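Long-range contact in subtilase cytotoxin, subunit B (Escherichia coli, PDB 3DWA), which forms the B pentamer of an AB5 toxin and probably binds host cell-surface glycans, including one that humans do not synthesise: residues Ile42-Trp53 with Phe88-Val98. Sequence-based numbering, arbitrary orientation.
Sequences ISACSMKNSSVW and FVKALTSNALV
Trp53 and Val98 meet methyl-on-face: CG1 of Val98 stands 3.3 Å from the centroid of the five-membered ring of Trp53 and 11° off its normal, a CH-pi contact. With CG1 anti to the carbonyl carbon (chi1 -49°), Val98 turns this branch onto the indole, while CB of Ala96 approaches CD1 obliquely. Val52 CG2 lies over the opposite face, toward the rim, and NE1 is hydrogen-bonded to Glu79, which helps to fix the rotation of the indole.

At the other end of the contact Asn95 adds a side-chain hydrogen bond to the backbone of strand 41-47. Its ND2 donates to Ser43 O at 2.9 Å, meeting the carbonyl almost head-on, and Ser43 O lies close to the plane of the Asn95 amide. The Asn95 and Ile42 side chains cross at about a right angle, with ND2 3.7 Å from Ile42 CD1. An ST turn, Asn95 N to Thr93 OG1 (3.1 Å), ties this residue down, and the threonine's CG2 presses on Cys45 SG at 3.5 Å. That sulfur, disulfide-bonded to Cys31, also sits obliquely beside the Phe88 ring, as does the selenomethionine methyl of Met47.

Between these ends Cys45 is bridged to Ala96 by the hydrogen bonds from Cys45 N to Asn95 O and from Leu97 N to Cys45 O, the second donor lying above the carbonyl plane of Cys45. One water joins Ser46 OG to the carbonyl oxygens of Trp53 and Leu97.

The example illustrates how two strands crossing at 81° can be joined by one bridge flanked by side chains. Strand 41-47 pairs with strand 27-35 and strand 96-102 with strand 73-79; helix 57-70 packs on Ser46 and Leu97, whereas helix 86-91 brings Phe88 against Tyr29 of the same chain, edge-to-face, and against Trp2 of a neighbouring subunit.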
ATOM      1  N   ILE C  42     -18.773  -7.143 -18.268  1.00 35.26           N
ATOM      2  CA  ILE C  42     -18.621  -5.684 -18.278  1.00 33.46           C
ATOM      3  C   ILE C  42     -17.106  -5.398 -18.148  1.00 32.48           C
ATOM      4  O   ILE C  42     -16.387  -6.142 -17.467  1.00 32.32           O
ATOM      5  CB  ILE C  42     -19.469  -5.021 -17.108  1.00 34.62           C
ATOM      6  CG1 ILE C  42     -19.117  -3.529 -16.835  1.00 34.05           C
ATOM      7  CG2 ILE C  42     -19.306  -5.813 -15.790  1.00 34.72           C
ATOM      8  CD1 ILE C  42     -19.535  -2.528 -17.942  1.00 37.96           C
ATOM      9  N   SER C  43     -16.628  -4.368 -18.837  1.00 29.00           N
ATOM     10  CA  SER C  43     -15.242  -3.946 -18.757  1.00 28.38           C
ATOM     11  C   SER C  43     -15.290  -2.450 -18.493  1.00 25.81           C
ATOM     12  O   SER C  43     -16.208  -1.764 -18.928  1.00 24.10           O
ATOM     13  CB  SER C  43     -14.465  -4.169 -20.064  1.00 27.99           C
ATOM     14  OG  SER C  43     -14.442  -5.530 -20.485  1.00 34.48           O
ATOM     15  N   ALA C  44     -14.293  -1.972 -17.774  1.00 23.56           N
ATOM     16  CA  ALA C  44     -14.135  -0.560 -17.488  1.00 23.18           C
ATOM     17  C   ALA C  44     -12.665  -0.313 -17.141  1.00 23.15           C
ATOM     18  O   ALA C  44     -12.063  -1.141 -16.457  1.00 22.83           O
ATOM     19  CB  ALA C  44     -15.060  -0.185 -16.305  1.00 22.33           C
ATOM     20  N   CYS C  45     -12.090   0.798 -17.625  1.00 23.61           N
ATOM     21  CA  CYS C  45     -10.718   1.200 -17.335  1.00 24.94           C
ATOM     22  C   CYS C  45     -10.618   2.524 -16.546  1.00 24.35           C
ATOM     23  O   CYS C  45     -11.436   3.407 -16.716  1.00 24.63           O
ATOM     24  CB  CYS C  45      -9.899   1.394 -18.632  1.00 25.00           C
ATOM     25  SG  CYS C  45     -10.058   0.036 -19.785  1.00 32.71           S
ATOM     26  N   SER C  46      -9.579   2.660 -15.724  1.00 23.36           N
ATOM     27  CA  SER C  46      -9.247   3.944 -15.114  1.00 23.64           C
ATOM     28  C   SER C  46      -7.834   4.333 -15.592  1.00 24.77           C
ATOM     29  O   SER C  46      -6.921   3.489 -15.649  1.00 23.14           O
ATOM     30  CB  SER C  46      -9.324   3.842 -13.579  1.00 23.75           C
ATOM     31  OG  SER C  46      -8.909   5.047 -12.931  1.00 20.42           O
HETATM   32  N   MSE C  47      -7.672   5.601 -15.954  1.00 25.74           N
HETATM   33  CA  MSE C  47      -6.398   6.140 -16.358  1.00 29.28           C
HETATM   34  C   MSE C  47      -5.991   7.278 -15.429  1.00 28.44           C
HETATM   35  O   MSE C  47      -6.820   8.120 -15.055  1.00 26.90           O
HETATM   36  CB  MSE C  47      -6.469   6.662 -17.787  1.00 28.54           C
HETATM   37  CG  MSE C  47      -5.160   7.281 -18.298  1.00 29.15           C
HETATM   38 SE   MSE C  47      -5.427   7.499 -20.226  1.00 41.92          SE
HETATM   39  CE  MSE C  47      -6.359   5.780 -20.626  1.00 30.15           C
ATOM     40  N   LYS C  48      -4.718   7.282 -15.043  1.00 29.40           N
ATOM     41  CA  LYS C  48      -4.211   8.277 -14.101  1.00 31.29           C
ATOM     42  C   LYS C  48      -4.050   9.631 -14.802  1.00 32.61           C
ATOM     43  O   LYS C  48      -3.555   9.684 -15.916  1.00 31.99           O
ATOM     44  CB  LYS C  48      -2.873   7.807 -13.526  1.00 30.63           C
ATOM     45  CG  LYS C  48      -2.389   8.585 -12.325  1.00 29.80           C
ATOM     46  CD  LYS C  48      -1.039   8.034 -11.886  1.00 31.48           C
ATOM     47  CE  LYS C  48      -0.394   8.775 -10.725  1.00 34.37           C
ATOM     48  NZ  LYS C  48       1.067   8.330 -10.600  1.00 33.61           N
ATOM     49  N   ASN C  49      -4.454  10.708 -14.131  1.00 35.79           N
ATOM     50  CA  ASN C  49      -4.419  12.073 -14.704  1.00 40.00           C
ATOM     51  C   ASN C  49      -5.148  12.251 -16.054  1.00 40.88           C
ATOM     52  O   ASN C  49      -4.860  13.183 -16.803  1.00 41.79           O
ATOM     53  CB  ASN C  49      -2.965  12.583 -14.864  1.00 40.47           C
ATOM     54  CG  ASN C  49      -2.138  12.474 -13.571  1.00 43.71           C
ATOM     55  OD1 ASN C  49      -0.964  12.037 -13.600  1.00 46.62           O
ATOM     56  ND2 ASN C  49      -2.739  12.859 -12.445  1.00 44.78           N
ATOM     57  N   SER C  50      -6.067  11.355 -16.382  1.00 42.62           N
ATOM     58  CA  SER C  50      -6.863  11.496 -17.606  1.00 43.66           C
ATOM     59  C   SER C  50      -7.711  12.780 -17.534  1.00 45.60           C
ATOM     60  O   SER C  50      -7.460  13.690 -16.697  1.00 47.06           O
ATOM     61  CB  SER C  50      -7.806  10.290 -17.748  1.00 43.55           C
ATOM     62  OG  SER C  50      -8.774  10.252 -16.698  1.00 39.29           O
ATOM     63  N   SER C  51      -8.723  12.828 -18.400  1.00 45.94           N
ATOM     64  CA  SER C  51      -9.827  13.753 -18.299  1.00 46.08           C
ATOM     65  C   SER C  51     -10.443  13.742 -16.893  1.00 44.55           C
ATOM     66  O   SER C  51      -9.729  13.887 -15.904  1.00 45.69           O
ATOM     67  CB  SER C  51     -10.881  13.425 -19.385  1.00 47.06           C
ATOM     68  OG  SER C  51     -11.970  14.358 -19.401  1.00 49.92           O
ATOM     69  N   VAL C  52     -11.760  13.575 -16.813  1.00 42.19           N
ATOM     70  CA  VAL C  52     -12.530  13.961 -15.624  1.00 39.92           C
ATOM     71  C   VAL C  52     -12.532  12.931 -14.460  1.00 37.47           C
ATOM     72  O   VAL C  52     -12.608  13.323 -13.298  1.00 37.94           O
ATOM     73  CB  VAL C  52     -13.938  14.492 -16.054  1.00 39.87           C
ATOM     74  CG1 VAL C  52     -14.258  14.061 -17.512  1.00 41.16           C
ATOM     75  CG2 VAL C  52     -15.048  14.083 -15.104  1.00 39.44           C
ATOM     76  N   TRP C  53     -12.382  11.643 -14.764  1.00 34.07           N
ATOM     77  CA  TRP C  53     -12.296  10.593 -13.718  1.00 31.07           C
ATOM     78  C   TRP C  53     -10.856  10.198 -13.272  1.00 30.46           C
ATOM     79  O   TRP C  53     -10.684   9.270 -12.455  1.00 28.29           O
ATOM     80  CB  TRP C  53     -13.092   9.349 -14.141  1.00 29.81           C
ATOM     81  CG  TRP C  53     -14.478   9.692 -14.558  1.00 26.99           C
ATOM     82  CD1 TRP C  53     -14.953   9.764 -15.853  1.00 27.41           C
ATOM     83  CD2 TRP C  53     -15.570  10.053 -13.710  1.00 25.02           C
ATOM     84  NE1 TRP C  53     -16.288  10.120 -15.849  1.00 25.70           N
ATOM     85  CE2 TRP C  53     -16.694  10.304 -14.553  1.00 25.07           C
ATOM     86  CE3 TRP C  53     -15.734  10.140 -12.324  1.00 23.76           C
ATOM     87  CZ2 TRP C  53     -17.942  10.648 -14.048  1.00 26.07           C
ATOM     88  CZ3 TRP C  53     -16.988  10.504 -11.820  1.00 25.58           C
ATOM     89  CH2 TRP C  53     -18.077  10.726 -12.682  1.00 26.52           C
ATOM     90  N   PHE C  88      -7.256   1.284 -28.695  1.00 30.60           N
ATOM     91  CA  PHE C  88      -7.503   1.075 -27.269  1.00 29.69           C
ATOM     92  C   PHE C  88      -8.945   0.626 -27.019  1.00 29.86           C
ATOM     93  O   PHE C  88      -9.193  -0.323 -26.256  1.00 27.84           O
ATOM     94  CB  PHE C  88      -7.200   2.345 -26.505  1.00 28.37           C
ATOM     95  CG  PHE C  88      -7.292   2.203 -25.013  1.00 29.10           C
ATOM     96  CD1 PHE C  88      -6.143   2.084 -24.262  1.00 25.96           C
ATOM     97  CD2 PHE C  88      -8.542   2.229 -24.346  1.00 27.17           C
ATOM     98  CE1 PHE C  88      -6.218   1.972 -22.867  1.00 24.76           C
ATOM     99  CE2 PHE C  88      -8.610   2.137 -22.942  1.00 27.41           C
ATOM    100  CZ  PHE C  88      -7.424   2.006 -22.212  1.00 25.06           C
ATOM    101  N   VAL C  89      -9.882   1.299 -27.685  1.00 30.67           N
ATOM    102  CA  VAL C  89     -11.298   0.965 -27.566  1.00 31.61           C
ATOM    103  C   VAL C  89     -11.594  -0.454 -28.073  1.00 32.80           C
ATOM    104  O   VAL C  89     -12.390  -1.159 -27.459  1.00 32.48           O
ATOM    105  CB  VAL C  89     -12.179   2.027 -28.224  1.00 31.83           C
ATOM    106  CG1 VAL C  89     -13.650   1.602 -28.240  1.00 31.01           C
ATOM    107  CG2 VAL C  89     -12.012   3.353 -27.514  1.00 31.18           C
ATOM    108  N   LYS C  90     -10.906  -0.887 -29.141  1.00 33.94           N
ATOM    109  CA  LYS C  90     -11.123  -2.228 -29.736  1.00 35.04           C
ATOM    110  C   LYS C  90     -10.622  -3.371 -28.847  1.00 33.90           C
ATOM    111  O   LYS C  90     -11.306  -4.383 -28.663  1.00 33.69           O
ATOM    112  CB  LYS C  90     -10.429  -2.349 -31.107  1.00 35.38           C
ATOM    113  CG  LYS C  90     -10.702  -3.711 -31.787  1.00 37.49           C
ATOM    114  CD  LYS C  90      -9.803  -4.032 -32.991  1.00 38.89           C
ATOM    115  CE  LYS C  90     -10.488  -3.633 -34.289  1.00 46.51           C
ATOM    116  NZ  LYS C  90     -10.594  -2.131 -34.358  1.00 50.10           N
ATOM    117  N   ALA C  91      -9.399  -3.207 -28.336  1.00 32.99           N
ATOM    118  CA  ALA C  91      -8.773  -4.172 -27.455  1.00 31.43           C
ATOM    119  C   ALA C  91      -9.460  -4.257 -26.096  1.00 30.19           C
ATOM    120  O   ALA C  91      -9.598  -5.343 -25.521  1.00 30.50           O
ATOM    121  CB  ALA C  91      -7.290  -3.825 -27.291  1.00 31.85           C
ATOM    122  N   LEU C  92      -9.873  -3.104 -25.584  1.00 28.92           N
ATOM    123  CA  LEU C  92     -10.302  -2.965 -24.195  1.00 27.44           C
ATOM    124  C   LEU C  92     -11.737  -2.465 -24.132  1.00 27.45           C
ATOM    125  O   LEU C  92     -12.657  -3.246 -24.290  1.00 27.38           O
ATOM    126  CB  LEU C  92      -9.327  -2.053 -23.409  1.00 26.63           C
ATOM    127  CG  LEU C  92      -7.915  -2.622 -23.227  1.00 25.71           C
ATOM    128  CD1 LEU C  92      -6.964  -1.535 -22.668  1.00 26.43           C
ATOM    129  CD2 LEU C  92      -7.958  -3.846 -22.297  1.00 23.16           C
ATOM    130  N   THR C  93     -11.939  -1.166 -23.914  1.00 27.21           N
ATOM    131  CA  THR C  93     -13.299  -0.624 -23.785  1.00 26.60           C
ATOM    132  C   THR C  93     -13.248   0.905 -23.841  1.00 26.90           C
ATOM    133  O   THR C  93     -12.181   1.490 -23.604  1.00 25.86           O
ATOM    134  CB  THR C  93     -13.966  -1.115 -22.451  1.00 27.27           C
ATOM    135  OG1 THR C  93     -15.248  -0.545 -22.306  1.00 28.91           O
ATOM    136  CG2 THR C  93     -13.175  -0.734 -21.246  1.00 26.15           C
ATOM    137  N   SER C  94     -14.398   1.548 -24.103  1.00 25.68           N
ATOM    138  CA  SER C  94     -14.482   3.002 -23.990  1.00 24.28           C
ATOM    139  C   SER C  94     -14.910   3.425 -22.597  1.00 23.15           C
ATOM    140  O   SER C  94     -14.870   4.622 -22.301  1.00 23.01           O
ATOM    141  CB  SER C  94     -15.466   3.585 -25.027  1.00 23.90           C
ATOM    142  OG  SER C  94     -16.807   3.532 -24.569  1.00 25.74           O
ATOM    143  N   ASN C  95     -15.329   2.458 -21.757  1.00 21.99           N
ATOM    144  CA  ASN C  95     -15.858   2.738 -20.419  1.00 21.31           C
ATOM    145  C   ASN C  95     -14.814   3.207 -19.423  1.00 21.44           C
ATOM    146  O   ASN C  95     -13.819   2.534 -19.215  1.00 21.02           O
ATOM    147  CB  ASN C  95     -16.606   1.543 -19.791  1.00 20.40           C
ATOM    148  CG  ASN C  95     -17.798   1.046 -20.641  1.00 23.70           C
ATOM    149  OD1 ASN C  95     -18.370   1.793 -21.447  1.00 18.84           O
ATOM    150  ND2 ASN C  95     -18.139  -0.244 -20.481  1.00 22.80           N
ATOM    151  N   ALA C  96     -15.073   4.346 -18.778  1.00 21.25           N
ATOM    152  CA  ALA C  96     -14.309   4.739 -17.603  1.00 21.17           C
ATOM    153  C   ALA C  96     -14.930   4.092 -16.391  1.00 21.27           C
ATOM    154  O   ALA C  96     -16.148   4.021 -16.279  1.00 21.09           O
ATOM    155  CB  ALA C  96     -14.297   6.287 -17.437  1.00 21.79           C
ATOM    156  N   LEU C  97     -14.078   3.605 -15.485  1.00 21.85           N
ATOM    157  CA  LEU C  97     -14.470   3.177 -14.141  1.00 21.44           C
ATOM    158  C   LEU C  97     -14.599   4.405 -13.248  1.00 21.13           C
ATOM    159  O   LEU C  97     -13.668   5.218 -13.146  1.00 22.28           O
ATOM    160  CB  LEU C  97     -13.391   2.224 -13.573  1.00 21.44           C
ATOM    161  CG  LEU C  97     -13.708   1.565 -12.222  1.00 23.56           C
ATOM    162  CD1 LEU C  97     -15.095   0.895 -12.189  1.00 17.87           C
ATOM    163  CD2 LEU C  97     -12.561   0.613 -11.764  1.00 21.38           C
ATOM    164  N   VAL C  98     -15.736   4.547 -12.591  1.00 21.22           N
ATOM    165  CA  VAL C  98     -16.024   5.781 -11.875  1.00 21.31           C
ATOM    166  C   VAL C  98     -16.419   5.531 -10.442  1.00 20.59           C
ATOM    167  O   VAL C  98     -16.681   6.478  -9.696  1.00 19.92           O
ATOM    168  CB  VAL C  98     -17.038   6.749 -12.667  1.00 21.98           C
ATOM    169  CG1 VAL C  98     -16.580   6.930 -14.101  1.00 22.38           C
ATOM    170  CG2 VAL C  98     -18.525   6.277 -12.621  1.00 21.33           C
TER
HETATM  171  O   HOH W   1     -12.784  -5.726 -22.580  1.00 36.54           O
HETATM  172  O   HOH W   2     -11.137   6.607 -13.101  1.00 21.68           O